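PDB 5XFS: PE family protein PE8 from Mycobacterium tuberculosis, which promotes the survival of recombinant mycobacteria inside macrophages by regulating host inflammatory cytokine production and inhibiting late apoptosis. Local coordinates for residues 16-20 with 84-88. Numbering follows the deposited sequence.
Sequences LTAAA and TLGIS
Leu85 reaches from helix 51-87 across to helix 13-36 and lays its two methyl groups on different parts of segment 16-20. Leu85 CD2 rests on the backbone between Ala19 and Ala20, 3.5 Å from Ala20 N, with Ala19 CB 4.0 Å away. Leu85 CD1 meets Leu16 CD2 at 3.8 Å, the two side chains crossing at an oblique angle. The branched leucine suits this place because one side chain can cover a helix surface and also pack against a neighbouring leucine. In Leu85, CG lies anti to the backbone N (chi1 173°), the turn that carries both methyls over to helix 13-36. Leu16 spreads its own branches in a similar way: while CD2 touches Leu85, Leu16 CD1 lies 4.1 Å from Ser88 CB, just past the end of helix 51-87.

Beside the leucines the two backbones come close, with the CA atoms of Ala20 and Gly86 5.1 Å apart. Here two small residues lie side by side: Ala20 CB, a single short methyl, sits 3.9 Å from Gly86 CA, where the glycine has no side chain to intervene. Thr17 suits the exposed border, offering its methyl CG2 at 4.2 Å from Gly86 O while carrying a hydroxyl.

Ser88, the first residue to leave helical geometry, has a hydroxyl short enough to turn OG back to Thr84 O in a weak hydrogen bond. The contact thus joins the beginning of one long helix to the end of the other in the helical hairpin of the PE domain, the N-terminal part of PE8. The chain of another protein packs an aromatic side chain on Leu16 and apolar ones on Ala19 and Thr84, reaching both helices. Cohesion between the segments therefore rests on apolar burial and close small-residue packing, rather than on directional polar bonds.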
ATOM      1  N   LEU A  16       4.159  65.715 -16.603  1.00 83.31           N
ATOM      2  CA  LEU A  16       4.173  64.592 -17.524  1.00 78.70           C
ATOM      3  C   LEU A  16       5.489  63.860 -17.360  1.00 81.69           C
ATOM      4  O   LEU A  16       5.528  62.766 -16.812  1.00 82.25           O
ATOM      5  CB  LEU A  16       4.003  65.064 -18.962  1.00 74.59           C
ATOM      6  CG  LEU A  16       2.592  64.933 -19.534  1.00 74.93           C
ATOM      7  CD1 LEU A  16       2.538  65.449 -20.959  1.00 73.04           C
ATOM      8  CD2 LEU A  16       2.124  63.491 -19.475  1.00 73.70           C
ATOM      9  N   THR A  17       6.572  64.472 -17.829  1.00 83.93           N
ATOM     10  CA  THR A  17       7.894  63.867 -17.701  1.00 82.85           C
ATOM     11  C   THR A  17       8.133  63.313 -16.299  1.00 81.70           C
ATOM     12  O   THR A  17       8.878  62.339 -16.142  1.00 83.07           O
ATOM     13  CB  THR A  17       8.965  64.886 -18.080  1.00 84.77           C
ATOM     14  OG1 THR A  17       8.552  66.185 -17.641  1.00 86.00           O
ATOM     15  CG2 THR A  17       9.167  64.904 -19.598  1.00 82.55           C
ATOM     16  N   ALA A  18       7.509  63.899 -15.275  1.00 80.12           N
ATOM     17  CA  ALA A  18       7.564  63.300 -13.943  1.00 81.19           C
ATOM     18  C   ALA A  18       6.918  61.921 -13.943  1.00 78.23           C
ATOM     19  O   ALA A  18       7.525  60.938 -13.504  1.00 78.22           O
ATOM     20  CB  ALA A  18       6.884  64.209 -12.919  1.00 80.42           C
ATOM     21  N   ALA A  19       5.679  61.829 -14.440  1.00 77.91           N
ATOM     22  CA  ALA A  19       5.014  60.533 -14.537  1.00 72.86           C
ATOM     23  C   ALA A  19       5.783  59.569 -15.432  1.00 71.57           C
ATOM     24  O   ALA A  19       5.698  58.348 -15.249  1.00 70.52           O
ATOM     25  CB  ALA A  19       3.589  60.712 -15.060  1.00 73.43           C
ATOM     26  N   ALA A  20       6.527  60.094 -16.406  1.00 71.22           N
ATOM     27  CA  ALA A  20       7.393  59.255 -17.228  1.00 69.78           C
ATOM     28  C   ALA A  20       8.447  58.565 -16.377  1.00 73.81           C
ATOM     29  O   ALA A  20       8.551  57.332 -16.364  1.00 70.13           O
ATOM     30  CB  ALA A  20       8.065  60.096 -18.310  1.00 68.36           C
ATOM     31  N   THR A  84       6.544  56.766 -24.958  1.00 54.18           N
ATOM     32  CA  THR A  84       5.508  57.567 -25.583  1.00 53.25           C
ATOM     33  C   THR A  84       4.938  58.634 -24.664  1.00 49.91           C
ATOM     34  O   THR A  84       4.678  59.741 -25.098  1.00 58.24           O
ATOM     35  CB  THR A  84       4.368  56.672 -26.090  1.00 54.01           C
ATOM     36  OG1 THR A  84       4.715  56.146 -27.373  1.00 57.80           O
ATOM     37  CG2 THR A  84       3.077  57.448 -26.209  1.00 48.75           C
ATOM     38  N   LEU A  85       4.751  58.310 -23.399  1.00 49.89           N
ATOM     39  CA  LEU A  85       4.257  59.298 -22.461  1.00 52.23           C
ATOM     40  C   LEU A  85       5.324  60.367 -22.296  1.00 54.56           C
ATOM     41  O   LEU A  85       5.033  61.550 -22.218  1.00 56.03           O
ATOM     42  CB  LEU A  85       3.957  58.640 -21.121  1.00 54.77           C
ATOM     43  CG  LEU A  85       3.571  59.553 -19.965  1.00 54.64           C
ATOM     44  CD1 LEU A  85       2.069  59.744 -19.934  1.00 54.30           C
ATOM     45  CD2 LEU A  85       4.053  58.954 -18.659  1.00 54.65           C
ATOM     46  N   GLY A  86       6.569  59.918 -22.229  1.00 54.93           N
ATOM     47  CA  GLY A  86       7.732  60.769 -22.087  1.00 58.41           C
ATOM     48  C   GLY A  86       7.957  61.689 -23.263  1.00 64.86           C
ATOM     49  O   GLY A  86       8.387  62.825 -23.104  1.00 70.63           O
ATOM     50  N   ILE A  87       7.673  61.190 -24.457  1.00 61.38           N
ATOM     51  CA  ILE A  87       7.868  61.960 -25.672  1.00 58.09           C
ATOM     52  C   ILE A  87       7.029  63.226 -25.675  1.00 62.46           C
ATOM     53  O   ILE A  87       7.493  64.267 -26.119  1.00 72.51           O
ATOM     54  CB  ILE A  87       7.520  61.136 -26.918  1.00 54.46           C
ATOM     55  CG1 ILE A  87       8.692  60.262 -27.323  1.00 54.93           C
ATOM     56  CG2 ILE A  87       7.170  62.036 -28.087  1.00 58.17           C
ATOM     57  CD1 ILE A  87       8.542  59.694 -28.711  1.00 55.24           C
ATOM     58  N   SER A  88       5.798  63.148 -25.191  1.00 56.48           N
ATOM     59  CA  SER A  88       4.966  64.329 -25.173  1.00 59.02           C
ATOM     60  C   SER A  88       5.633  65.350 -24.272  1.00 69.00           C
ATOM     61  O   SER A  88       5.890  65.085 -23.104  1.00 70.14           O
ATOM     62  CB  SER A  88       3.592  63.981 -24.617  1.00 58.25           C
ATOM     63  OG  SER A  88       3.134  62.742 -25.125  1.00 58.09           O
TER